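Local structure of cysteine synthase 3 (6KR5) at residues V107-M112 / V128-T133. The protein catalyses, as a pyridoxal-phosphate-dependent O-acetylserine sulfhydrylase, the formation of cysteine from O-acetylserine and sulfide. Numbering follows the deposited sequence. Where two conformers were deposited one is given.
Sequences VMPSTM and VLSDGT
Met108 and Leu129 meet on one face of a parallel strand pair linked by three hydrogen bonds. Met108 N gives the straightest, to Val128 O (3.1 Å, 161° at the hydrogen); Ser130 N gives a bond to Met108 O at 3.0 Å, lying 31° off the carbonyl plane. Ser110 N closes the ladder on Ser130 O at 2.9 Å, where 107-112 leaves its strand for the type I turn from Pro109 to Met112.

Leu129 can be followed outward. Its CB lies 3.9 Å from Ser110 CB; CG, anti to the carbonyl carbon (chi1 -58°), leads on to CD2, which touches Met108 CG at 3.7 Å and lies 3.9 Å from Met108 O. The two side chains run alongside one another, and Gln117 of helix 114-122 packs against both. Beyond them, Ser110 OG sits 3.6 Å from Gly132 CA.

On the reverse face, Val107 CG2 lies 4.1 Å from Val128 CB, and helix 135-149 touches Val128, Pro109 and Ser130.

The contact thus joins the two strands of a beta-alpha-beta unit at the margin of the four-stranded parallel sheet. All three bonds run main chain to main chain, which implies a register that does not depend on a polar side chain.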
loop_
_atom_site.group_PDB
_atom_site.type_symbol
_atom_site.label_atom_id
_atom_site.label_comp_id
_atom_site.label_asym_id
_atom_site.label_seq_id
_atom_site.Cartn_x
_atom_site.Cartn_y
_atom_site.Cartn_z
ATOM N N VAL B 107 -19.222 -1.847 -13.816
ATOM C CA VAL B 107 -20.048 -0.799 -14.406
ATOM C C VAL B 107 -19.862 0.477 -13.598
ATOM O O VAL B 107 -20.028 0.465 -12.374
ATOM C CB VAL B 107 -21.529 -1.209 -14.432
ATOM C CG1 VAL B 107 -22.323 -0.209 -15.244
ATOM C CG2 VAL B 107 -21.671 -2.625 -14.983
ATOM N N MET B 108 -19.538 1.574 -14.274
ATOM C CA MET B 108 -19.304 2.854 -13.612
ATOM C C MET B 108 -19.484 3.965 -14.643
ATOM O O MET B 108 -19.345 3.726 -15.844
ATOM C CB MET B 108 -17.892 2.909 -13.011
ATOM C CG MET B 108 -16.823 2.584 -14.035
ATOM S SD MET B 108 -15.233 2.246 -13.277
ATOM C CE MET B 108 -15.116 3.657 -12.177
ATOM N N PRO B 109 -19.787 5.188 -14.191
ATOM C CA PRO B 109 -19.839 6.308 -15.151
ATOM C C PRO B 109 -18.452 6.611 -15.697
ATOM O O PRO B 109 -17.447 6.489 -14.993
ATOM C CB PRO B 109 -20.378 7.471 -14.303
ATOM C CG PRO B 109 -20.958 6.834 -13.079
ATOM C CD PRO B 109 -20.130 5.611 -12.833
ATOM N N SER B 110 -18.406 7.014 -16.976
ATOM C CA SER B 110 -17.133 7.101 -17.692
ATOM C C SER B 110 -16.161 8.074 -17.032
ATOM O O SER B 110 -14.941 7.903 -17.141
ATOM C CB SER B 110 -17.372 7.512 -19.145
ATOM O OG SER B 110 -17.634 8.907 -19.247
ATOM N N THR B 111 -16.673 9.084 -16.338
ATOM C CA THR B 111 -15.847 10.132 -15.757
ATOM C C THR B 111 -15.516 9.895 -14.291
ATOM O O THR B 111 -14.845 10.732 -13.681
ATOM C CB THR B 111 -16.548 11.483 -15.921
ATOM O OG1 THR B 111 -17.897 11.381 -15.449
ATOM C CG2 THR B 111 -16.567 11.882 -17.388
ATOM N N MET B 112 -15.940 8.773 -13.720
ATOM C CA MET B 112 -15.788 8.526 -12.291
ATOM C C MET B 112 -14.516 7.742 -12.000
ATOM O O MET B 112 -14.221 6.756 -12.681
ATOM C CB MET B 112 -16.993 7.758 -11.739
ATOM C CG MET B 112 -17.169 7.892 -10.235
ATOM S SD MET B 112 -17.627 9.562 -9.724
ATOM C CE MET B 112 -17.770 9.370 -7.946
ATOM N N VAL B 128 -17.348 -1.322 -18.124
ATOM C CA VAL B 128 -18.567 -0.924 -18.806
ATOM C C VAL B 128 -18.834 0.502 -18.358
ATOM O O VAL B 128 -19.317 0.733 -17.244
ATOM C CB VAL B 128 -19.739 -1.858 -18.490
ATOM C CG1 VAL B 128 -20.982 -1.397 -19.222
ATOM C CG2 VAL B 128 -19.387 -3.277 -18.909
ATOM N N LEU B 129 -18.479 1.462 -19.213
ATOM C CA LEU B 129 -18.523 2.880 -18.876
ATOM C C LEU B 129 -19.822 3.464 -19.405
ATOM O O LEU B 129 -19.985 3.630 -20.620
ATOM C CB LEU B 129 -17.332 3.623 -19.475
ATOM C CG LEU B 129 -15.952 3.127 -19.069
ATOM C CD1 LEU B 129 -14.875 3.996 -19.718
ATOM C CD2 LEU B 129 -15.835 3.148 -17.557
ATOM N N SER B 130 -20.741 3.776 -18.500
ATOM C CA SER B 130 -21.944 4.486 -18.891
ATOM C C SER B 130 -21.627 5.965 -19.124
ATOM O O SER B 130 -20.538 6.453 -18.800
ATOM C CB SER B 130 -23.027 4.323 -17.829
ATOM O OG SER B 130 -22.491 4.500 -16.530
ATOM N N ASP B 131 -22.593 6.680 -19.704
ATOM C CA ASP B 131 -22.368 8.071 -20.088
ATOM C C ASP B 131 -22.016 8.913 -18.869
ATOM O O ASP B 131 -22.742 8.912 -17.870
ATOM C CB ASP B 131 -23.613 8.648 -20.766
ATOM C CG ASP B 131 -23.983 7.925 -22.051
ATOM O OD1 ASP B 131 -23.122 7.224 -22.628
ATOM O OD2 ASP B 131 -25.148 8.062 -22.485
ATOM N N GLY B 132 -20.896 9.636 -18.953
ATOM C CA GLY B 132 -20.508 10.501 -17.851
ATOM C C GLY B 132 -21.598 11.486 -17.468
ATOM O O GLY B 132 -21.843 11.725 -16.283
ATOM N N THR B 133 -22.285 12.051 -18.468
ATOM C CA THR B 133 -23.346 13.013 -18.189
ATOM C C THR B 133 -24.490 12.420 -17.371
ATOM O O THR B 133 -25.273 13.182 -16.789
ATOM C CB THR B 133 -23.911 13.592 -19.492
ATOM O OG1 THR B 133 -24.429 12.536 -20.311
ATOM C CG2 THR B 133 -22.845 14.372 -20.262
#